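Long-range contacts in ABC transporter binding protein AcbH (Actinoplanes, PDB 3OO8), which binds beta-D-galactopyranose as the extracellular solute receptor of an ABC transporter: residues 30-36 with 83-87; 182-188 with 240-246; 325-329 with 340-345. The protein carries 2 engineered substitutions. All blocks are in the same frame, centred on the assembly; numbering follows the deposited sequence.

Contact 1 of 3, residues 30-36 with 83-87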
loop_
_atom_site.group_PDB
_atom_site.type_symbol
_atom_site.label_atom_id
_atom_site.label_comp_id
_atom_site.label_asym_id
_atom_site.label_seq_id
_atom_site.Cartn_x
_atom_site.Cartn_y
_atom_site.Cartn_z
ATOM N N ILE A 30 14.735 -2.961 26.210
ATOM C CA ILE A 30 14.777 -3.632 24.909
ATOM C C ILE A 30 15.548 -2.828 23.874
ATOM O O ILE A 30 15.723 -1.632 24.031
ATOM C CB ILE A 30 13.354 -3.960 24.387
ATOM C CG1 ILE A 30 12.574 -2.694 24.029
ATOM C CG2 ILE A 30 12.590 -4.783 25.410
ATOM C CD1 ILE A 30 11.381 -2.922 23.057
ATOM N N THR A 31 16.011 -3.489 22.813
ATOM C CA THR A 31 16.521 -2.772 21.661
ATOM C C THR A 31 15.486 -2.825 20.540
ATOM O O THR A 31 14.666 -3.738 20.468
ATOM C CB THR A 31 17.861 -3.351 21.184
ATOM O OG1 THR A 31 17.728 -4.764 20.969
ATOM C CG2 THR A 31 18.937 -3.076 22.255
ATOM N N PHE A 32 15.555 -1.836 19.654
ATOM C CA PHE A 32 14.562 -1.716 18.599
ATOM C C PHE A 32 15.278 -1.423 17.296
ATOM O O PHE A 32 15.927 -0.392 17.154
ATOM C CB PHE A 32 13.591 -0.558 18.897
ATOM C CG PHE A 32 12.195 -0.818 18.428
ATOM C CD1 PHE A 32 11.128 -0.657 19.291
ATOM C CD2 PHE A 32 11.950 -1.184 17.102
ATOM C CE1 PHE A 32 9.827 -0.909 18.869
ATOM C CE2 PHE A 32 10.636 -1.428 16.666
ATOM C CZ PHE A 32 9.575 -1.306 17.578
ATOM N N GLY A 33 15.157 -2.335 16.338
ATOM C CA GLY A 33 15.754 -2.129 15.023
ATOM C C GLY A 33 14.814 -1.279 14.212
ATOM O O GLY A 33 13.661 -1.673 13.990
ATOM N N SER A 34 15.288 -0.110 13.787
ATOM C CA SER A 34 14.455 0.833 13.079
ATOM C C SER A 34 14.981 1.287 11.724
ATOM O O SER A 34 16.116 1.741 11.614
ATOM C CB SER A 34 14.202 2.063 13.967
ATOM O OG SER A 34 13.523 3.084 13.249
ATOM N N ASN A 35 14.133 1.187 10.710
ATOM C CA ASN A 35 14.421 1.685 9.370
ATOM C C ASN A 35 13.919 3.115 9.183
ATOM O O ASN A 35 13.906 3.641 8.062
ATOM C CB ASN A 35 13.844 0.710 8.328
ATOM C CG ASN A 35 12.309 0.659 8.362
ATOM O OD1 ASN A 35 11.690 1.482 9.020
ATOM N ND2 ASN A 35 11.699 -0.266 7.606
ATOM N N TYR A 36 13.509 3.789 10.257
ATOM C CA TYR A 36 13.084 5.188 10.124
ATOM C C TYR A 36 14.326 6.078 10.163
ATOM O O TYR A 36 14.692 6.617 11.203
ATOM C CB TYR A 36 12.093 5.606 11.214
ATOM C CG TYR A 36 10.735 4.927 11.141
ATOM C CD1 TYR A 36 9.939 5.055 10.023
ATOM C CD2 TYR A 36 10.246 4.185 12.230
ATOM C CE1 TYR A 36 8.709 4.459 9.951
ATOM C CE2 TYR A 36 8.984 3.579 12.179
ATOM C CZ TYR A 36 8.237 3.715 11.032
ATOM O OH TYR A 36 6.994 3.147 10.923
ATOM N N ASP A 83 17.565 -7.166 16.986
ATOM C CA ASP A 83 17.041 -6.412 18.132
ATOM C C ASP A 83 15.779 -7.092 18.652
ATOM O O ASP A 83 15.255 -8.020 18.013
ATOM C CB ASP A 83 16.745 -4.978 17.687
ATOM C CG ASP A 83 17.976 -4.295 17.162
ATOM O OD1 ASP A 83 18.841 -3.915 17.984
ATOM O OD2 ASP A 83 18.090 -4.147 15.931
ATOM N N SER A 84 15.259 -6.598 19.777
ATOM C CA SER A 84 14.122 -7.220 20.454
ATOM C C SER A 84 12.834 -7.129 19.645
ATOM O O SER A 84 11.929 -7.981 19.752
ATOM C CB SER A 84 13.870 -6.496 21.789
ATOM O OG SER A 84 15.023 -6.510 22.632
ATOM N N LEU A 85 12.732 -6.002 18.948
ATOM C CA LEU A 85 11.638 -5.661 18.054
ATOM C C LEU A 85 12.252 -5.021 16.824
ATOM O O LEU A 85 13.366 -4.524 16.878
ATOM C CB LEU A 85 10.736 -4.589 18.709
ATOM C CG LEU A 85 9.911 -5.149 19.861
ATOM C CD1 LEU A 85 9.025 -4.102 20.529
ATOM C CD2 LEU A 85 9.036 -6.314 19.337
ATOM N N ALA A 86 11.521 -5.043 15.715
ATOM C CA ALA A 86 11.964 -4.341 14.518
ATOM C C ALA A 86 10.839 -3.770 13.654
ATOM O O ALA A 86 9.725 -4.235 13.659
ATOM C CB ALA A 86 12.881 -5.273 13.669
ATOM N N THR A 87 11.146 -2.721 12.924
ATOM C CA THR A 87 10.232 -2.209 11.949
ATOM C C THR A 87 10.118 -3.112 10.729
ATOM O O THR A 87 11.127 -3.557 10.195
ATOM C CB THR A 87 10.789 -0.895 11.400
ATOM O OG1 THR A 87 12.164 -1.063 11.002
ATOM C CG2 THR A 87 10.706 0.198 12.481
HETATM O O HOH W 1 18.297 -6.581 22.978
#

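Contact 2 of 3, residues 182-188 with 240-246. With SO4 (sulfate ion), chain C.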
loop_
_atom_site.group_PDB
_atom_site.type_symbol
_atom_site.label_atom_id
_atom_site.label_comp_id
_atom_site.label_asym_id
_atom_site.label_seq_id
_atom_site.Cartn_x
_atom_site.Cartn_y
_atom_site.Cartn_z
ATOM N N PHE A 182 -1.383 10.108 -16.455
ATOM C CA PHE A 182 -0.761 8.799 -16.354
ATOM C C PHE A 182 0.735 8.893 -16.659
ATOM O O PHE A 182 1.143 9.544 -17.628
ATOM C CB PHE A 182 -1.470 7.833 -17.299
ATOM C CG PHE A 182 -1.087 6.384 -17.102
ATOM C CD1 PHE A 182 -1.188 5.795 -15.852
ATOM C CD2 PHE A 182 -0.641 5.624 -18.182
ATOM C CE1 PHE A 182 -0.838 4.487 -15.681
ATOM C CE2 PHE A 182 -0.278 4.287 -18.023
ATOM C CZ PHE A 182 -0.384 3.724 -16.755
ATOM N N ALA A 183 1.528 8.196 -15.861
ATOM C CA ALA A 183 2.983 8.253 -15.931
ATOM C C ALA A 183 3.574 6.916 -15.509
ATOM O O ALA A 183 3.055 6.242 -14.601
ATOM C CB ALA A 183 3.488 9.354 -15.021
ATOM N N ASP A 184 4.645 6.504 -16.188
ATOM C CA ASP A 184 5.289 5.246 -15.817
ATOM C C ASP A 184 6.795 5.197 -16.089
ATOM O O ASP A 184 7.394 4.131 -16.083
ATOM C CB ASP A 184 4.623 4.075 -16.515
ATOM C CG ASP A 184 4.876 2.752 -15.800
ATOM O OD1 ASP A 184 4.893 2.741 -14.545
ATOM O OD2 ASP A 184 5.025 1.718 -16.501
ATOM N N LYS A 185 7.401 6.352 -16.339
ATOM C CA LYS A 185 8.851 6.351 -16.449
ATOM C C LYS A 185 9.511 5.751 -15.200
ATOM O O LYS A 185 10.563 5.121 -15.293
ATOM C CB LYS A 185 9.354 7.770 -16.719
ATOM C CG LYS A 185 10.861 7.827 -17.037
ATOM C CD LYS A 185 11.236 9.214 -17.564
ATOM C CE LYS A 185 12.603 9.200 -18.248
ATOM N NZ LYS A 185 13.689 8.993 -17.255
ATOM N N ASP A 186 8.886 5.951 -14.035
ATOM C CA ASP A 186 9.377 5.461 -12.753
ATOM C C ASP A 186 9.199 3.958 -12.532
ATOM O O ASP A 186 9.753 3.393 -11.596
ATOM C CB ASP A 186 8.710 6.236 -11.608
ATOM C CG ASP A 186 8.961 7.741 -11.693
ATOM O OD1 ASP A 186 10.137 8.152 -11.682
ATOM O OD2 ASP A 186 7.978 8.492 -11.766
ATOM N N GLY A 187 8.430 3.329 -13.418
ATOM C CA GLY A 187 8.318 1.868 -13.476
ATOM C C GLY A 187 7.267 1.331 -12.533
ATOM O O GLY A 187 6.375 0.570 -12.939
ATOM N N TRP A 188 7.326 1.765 -11.288
ATOM C CA TRP A 188 6.383 1.238 -10.297
ATOM C C TRP A 188 4.943 1.823 -10.364
ATOM O O TRP A 188 4.005 1.110 -10.024
ATOM C CB TRP A 188 6.938 1.342 -8.866
ATOM C CG TRP A 188 7.290 2.761 -8.509
ATOM C CD1 TRP A 188 8.523 3.366 -8.621
ATOM C CD2 TRP A 188 6.400 3.758 -7.989
ATOM N NE1 TRP A 188 8.444 4.684 -8.238
ATOM C CE2 TRP A 188 7.158 4.949 -7.826
ATOM C CE3 TRP A 188 5.030 3.767 -7.661
ATOM C CZ2 TRP A 188 6.596 6.128 -7.334
ATOM C CZ3 TRP A 188 4.469 4.958 -7.164
ATOM C CH2 TRP A 188 5.259 6.125 -7.026
ATOM N N ALA A 240 3.107 8.109 -21.646
ATOM C CA ALA A 240 3.267 7.747 -20.241
ATOM C C ALA A 240 4.631 7.182 -19.848
ATOM O O ALA A 240 5.128 7.488 -18.765
ATOM C CB ALA A 240 2.139 6.802 -19.788
ATOM N N ASN A 241 5.219 6.347 -20.710
ATOM C CA ASN A 241 6.493 5.721 -20.387
ATOM C C ASN A 241 7.642 6.712 -20.270
ATOM O O ASN A 241 8.661 6.399 -19.680
ATOM C CB ASN A 241 6.842 4.557 -21.329
ATOM C CG ASN A 241 6.038 3.287 -21.019
ATOM O OD1 ASN A 241 5.813 2.440 -21.895
ATOM N ND2 ASN A 241 5.583 3.167 -19.770
ATOM N N GLY A 242 7.454 7.906 -20.830
ATOM C CA GLY A 242 8.456 8.955 -20.738
ATOM C C GLY A 242 8.179 9.991 -19.657
ATOM O O GLY A 242 8.960 10.927 -19.471
ATOM N N ARG A 243 7.100 9.793 -18.894
ATOM C CA ARG A 243 6.637 10.799 -17.930
ATOM C C ARG A 243 6.877 10.404 -16.478
ATOM O O ARG A 243 6.621 9.249 -16.098
ATOM C CB ARG A 243 5.132 11.075 -18.147
ATOM C CG ARG A 243 4.538 12.209 -17.267
ATOM C CD ARG A 243 3.114 12.642 -17.647
ATOM N NE ARG A 243 3.092 13.084 -19.043
ATOM C CZ ARG A 243 2.633 12.362 -20.062
ATOM N NH1 ARG A 243 2.080 11.165 -19.863
ATOM N NH2 ARG A 243 2.711 12.851 -21.309
ATOM N N THR A 244 7.338 11.354 -15.669
ATOM C CA THR A 244 7.485 11.106 -14.224
ATOM C C THR A 244 6.114 11.252 -13.565
ATOM O O THR A 244 5.230 11.969 -14.051
ATOM C CB THR A 244 8.421 12.095 -13.499
ATOM O OG1 THR A 244 7.902 13.432 -13.627
ATOM C CG2 THR A 244 9.860 12.006 -14.043
ATOM N N TRP A 245 5.926 10.569 -12.437
ATOM C CA TRP A 245 4.632 10.662 -11.795
ATOM C C TRP A 245 4.345 12.096 -11.335
ATOM O O TRP A 245 3.205 12.548 -11.404
ATOM C CB TRP A 245 4.433 9.575 -10.697
ATOM C CG TRP A 245 5.135 9.846 -9.389
ATOM C CD1 TRP A 245 6.319 9.302 -8.962
ATOM C CD2 TRP A 245 4.753 10.795 -8.385
ATOM N NE1 TRP A 245 6.675 9.832 -7.734
ATOM C CE2 TRP A 245 5.718 10.738 -7.360
ATOM C CE3 TRP A 245 3.677 11.678 -8.245
ATOM C CZ2 TRP A 245 5.648 11.545 -6.221
ATOM C CZ3 TRP A 245 3.607 12.479 -7.112
ATOM C CH2 TRP A 245 4.591 12.404 -6.115
ATOM N N GLN A 246 5.370 12.825 -10.893
ATOM C CA GLN A 246 5.151 14.212 -10.487
ATOM C C GLN A 246 4.610 15.064 -11.651
ATOM O O GLN A 246 3.770 15.937 -11.444
ATOM C CB GLN A 246 6.445 14.813 -9.912
ATOM C CG GLN A 246 6.975 14.106 -8.656
ATOM C CD GLN A 246 7.937 12.963 -8.931
ATOM O OE1 GLN A 246 7.922 12.362 -10.005
ATOM N NE2 GLN A 246 8.733 12.605 -7.910
HETATM S S SO4 C . 4.473 16.166 -20.498
HETATM O O1 SO4 C . 5.762 16.838 -20.594
HETATM O O2 SO4 C . 4.457 15.020 -21.398
HETATM O O3 SO4 C . 4.307 15.730 -19.115
HETATM O O4 SO4 C . 3.381 17.053 -20.888
HETATM O O HOH W 2 6.326 7.434 -13.752
HETATM O O HOH W 3 10.053 10.821 -10.276
#

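Contact 3 of 3, residues 325-329 with 340-345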
loop_
_atom_site.group_PDB
_atom_site.type_symbol
_atom_site.label_atom_id
_atom_site.label_comp_id
_atom_site.label_asym_id
_atom_site.label_seq_id
_atom_site.Cartn_x
_atom_site.Cartn_y
_atom_site.Cartn_z
ATOM N N ALA A 325 -4.748 3.254 19.581
ATOM C CA ALA A 325 -5.034 4.526 18.904
ATOM C C ALA A 325 -4.090 5.610 19.400
ATOM O O ALA A 325 -3.671 6.470 18.608
ATOM C CB ALA A 325 -6.488 4.949 19.149
ATOM N N GLU A 326 -3.767 5.620 20.688
ATOM C CA GLU A 326 -2.930 6.706 21.183
ATOM C C GLU A 326 -1.552 6.678 20.538
ATOM O O GLU A 326 -1.012 7.722 20.175
ATOM C CB GLU A 326 -2.784 6.641 22.709
ATOM C CG GLU A 326 -4.066 7.026 23.438
ATOM C CD GLU A 326 -5.100 5.900 23.540
ATOM O OE1 GLU A 326 -4.930 4.773 22.985
ATOM O OE2 GLU A 326 -6.120 6.166 24.210
ATOM N N ALA A 327 -1.009 5.474 20.365
ATOM C CA ALA A 327 0.322 5.333 19.787
ATOM C C ALA A 327 0.269 5.822 18.334
ATOM O O ALA A 327 1.164 6.509 17.864
ATOM C CB ALA A 327 0.830 3.908 19.865
ATOM N N GLU A 328 -0.785 5.425 17.619
ATOM C CA GLU A 328 -0.879 5.854 16.217
ATOM C C GLU A 328 -1.007 7.349 16.114
ATOM O O GLU A 328 -0.357 7.962 15.255
ATOM C CB GLU A 328 -2.070 5.163 15.520
ATOM C CG GLU A 328 -1.962 3.636 15.551
ATOM C CD GLU A 328 -3.203 2.939 15.005
ATOM O OE1 GLU A 328 -4.131 3.610 14.549
ATOM O OE2 GLU A 328 -3.259 1.683 15.023
ATOM N N ALA A 329 -1.856 7.957 16.949
ATOM C CA ALA A 329 -2.027 9.411 16.852
ATOM C C ALA A 329 -0.727 10.153 17.166
ATOM O O ALA A 329 -0.402 11.114 16.478
ATOM C CB ALA A 329 -3.134 9.890 17.767
ATOM N N GLY A 340 -3.730 5.949 10.786
ATOM C CA GLY A 340 -3.820 4.806 11.701
ATOM C C GLY A 340 -4.898 3.790 11.320
ATOM O O GLY A 340 -5.934 4.150 10.752
ATOM N N LEU A 341 -4.679 2.535 11.717
ATOM C CA LEU A 341 -5.657 1.465 11.461
ATOM C C LEU A 341 -6.616 1.245 12.620
ATOM O O LEU A 341 -7.608 0.517 12.466
ATOM C CB LEU A 341 -4.985 0.113 11.161
ATOM C CG LEU A 341 -4.377 -0.048 9.773
ATOM C CD1 LEU A 341 -3.069 0.730 9.629
ATOM C CD2 LEU A 341 -4.145 -1.556 9.511
ATOM N N ALA A 342 -6.362 1.899 13.751
ATOM C CA ALA A 342 -7.226 1.676 14.914
ATOM C C ALA A 342 -8.678 2.090 14.647
ATOM O O ALA A 342 -8.945 3.152 14.069
ATOM C CB ALA A 342 -6.661 2.409 16.118
ATOM N N ASN A 343 -9.625 1.248 15.058
ATOM C CA ASN A 343 -11.044 1.582 14.819
ATOM C C ASN A 343 -11.437 2.922 15.463
ATOM O O ASN A 343 -11.144 3.154 16.634
ATOM C CB ASN A 343 -11.969 0.507 15.401
ATOM C CG ASN A 343 -11.970 -0.768 14.600
ATOM O OD1 ASN A 343 -11.686 -0.774 13.400
ATOM N ND2 ASN A 343 -12.291 -1.874 15.266
ATOM N N GLY A 344 -12.091 3.782 14.695
ATOM C CA GLY A 344 -12.612 5.041 15.219
ATOM C C GLY A 344 -11.566 6.107 15.481
ATOM O O GLY A 344 -11.844 7.142 16.104
ATOM N N LEU A 345 -10.350 5.888 15.006
ATOM C CA LEU A 345 -9.352 6.913 15.226
ATOM C C LEU A 345 -9.383 7.982 14.142
ATOM O O LEU A 345 -9.144 7.691 12.972
ATOM C CB LEU A 345 -7.954 6.288 15.356
ATOM C CG LEU A 345 -6.871 7.362 15.337
ATOM C CD1 LEU A 345 -6.973 8.333 16.522
ATOM C CD2 LEU A 345 -5.482 6.721 15.285
#

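Contact 1 of 3, residues 30-36 with 83-87
Phe-32 pairs with Leu-85 and Gly-33 with Ala-86 in a parallel ladder, the short strand axes only 17° apart. Two firm backbone bonds, Gly-33 N to Leu-85 O (2.9 Å) and Thr-87 N to Gly-33 O (2.9 Å), hold the register, while the bonds from the N atoms of Ser-84 and Leu-85 to Thr-31 O are weak.

Leu-85 can be followed outward. Its CB stands over the centre of the Phe-32 ring, 3.6 Å from the centroid and only 9° off the normal, a CH-pi contact. CG passes near Ile-30 CD1, and CD1 then touches both Ile-30 CD1 and Phe-32 CE1, each 3.7 Å away, the two lying in directions nearly at right angles. Helix 312-322 packs on the same residues, Ile-30 and Leu-85, and Phe-45 meets the Phe-32 ring edge-to-face.

Polar side chains tie both ends. Where the pairing begins, Ser-84 OG accepts from Thr-31 N (3.2 Å) and also bonds Lys-310 O; a water between Thr-31 OG1 and Ser-84 OG adds a bridge. Where it finishes, Thr-87 has a chi1 of 50°, which sets OG1 between its own N and carbonyl carbon; there it accepts from Asn-35 N (3.0 Å), and CG2 is turned to Tyr-36 CE2 (3.8 Å). Ser-34 OG accepts from Tyr-36 N in an ST turn just after the strand.

Asn-35 ND2 donates to Gln-71, a galactose-binding residue, placing this turn in the second shell of the sugar site. Strand 30-34 also pairs with 60-64 on its other side, and strand 60-64, helix 67-79 and strand 85-89 form a beta-alpha-beta crossover over it, the alpha/beta core expected of a solute-binding-protein lobe.

Contact 2 of 3, residues 182-188 with 240-246
Asp-186 faces the start of helix 245-253 from a type I beta turn, Asp-184 to Gly-187, so that a turn on one segment meets a helix N-terminus on the other. Thr-244 is the N-cap, its OG1 bonded to Asp-247 N, and Asp-186 OD2 accepts from Trp-245 N at 3.0 Å (161°). A carboxylate at this end of a helix is probably stabilised by the helix dipole.

Backbone bonds seat the turn. Asp-184 N reaches Ala-240 O at 2.8 Å and Lys-185 N reaches Arg-243 O at 3.0 Å; Ala-240 O also accepts from Arg-243 N, the two donors coming from opposite faces of its plane. One water joins Asp-186 N and OD2 to Arg-243 O.

Apolar contacts flank these bonds. Phe-182 CD2 touches Ala-240 CB (3.4 Å), and Trp-188 CZ2 meets Trp-245 CD1 (3.6 Å) with the indole planes oblique at 59°. Both indoles also touch Gln-266, a galactose-binding residue.

At the far end, Arg-243 NE and NH2 grip a sulfate, probably from the crystallisation liquor, NH2 also bonding Lys-238 O, while NH1 meets Phe-182 O at 2.9 Å, nearly in line with its C=O bond (178°).

Contact 3 of 3, residues 325-329 with 340-345
Ala-325 and Ala-342 bring their CA atoms to 5.4 Å, and Glu-328 and Gly-340 bring theirs to 5.5 Å, so the first turn of helix 325-332 lies against residues 340-345, which lead out of strand 339-340. A type II beta turn from Ala-342 to Leu-345, closed by Leu-345 N to Ala-342 O, curls the loop back to the helix; Gly-344 occupies its left-handed position with a phi of 74°.

Glu-328 is the polar link. Its CG is anti to the carbonyl carbon (chi1 -59°) and the chain runs extended beyond, which carries the carboxylate across to the loop. OE1 accepts from Ala-342 N at 2.9 Å (161°) through the syn lone pair, on the side of OE2. The same oxygen lies 3.1 Å from Gly-340 CA, a close approach made to a residue with no side chain. Glu-328 is buried, and the Ala-342 N-H gives OE1 a donor there.

Apolar atoms pack around the stem of Glu-328 and its OE1. Leu-345 CD2 approaches Glu-328 CB at 3.8 Å, its CD1 lies near Ala-329 CB, and the CB atoms of Ala-325 and Ala-342 are 4.0 Å apart.

Beyond the pair, Glu-328 also packs on Phe-117 and on Leu-137 of strand 134-147. Leu-341 rests on Pro-136 and Asn-139 of that strand, with which strand 339-340 pairs antiparallel before the loop leads on to helix 352-363.

The three contacts follow one another along the chain without touching. Contacts 1 and 3 are the nearest pair, with centres 21 Å apart and nearest atoms about 10 Å apart; contact 2 lies 34 Å from each, centre to centre, and opposite contact 3 across the chain's centre. This spacing is consistent with the two-lobed solute-binding fold, in which sugar is held between lobes. Galactose is not bound here, yet residues known to bind it lie beside contacts 1 and 2: measured between side chains, Asn-35 is about 4 Å from His-67, and Trp-188 about 4 Å from Trp-142. Contact 3 is more remote, the Leu-341 side chain being about 10 Å from that of Arg-373.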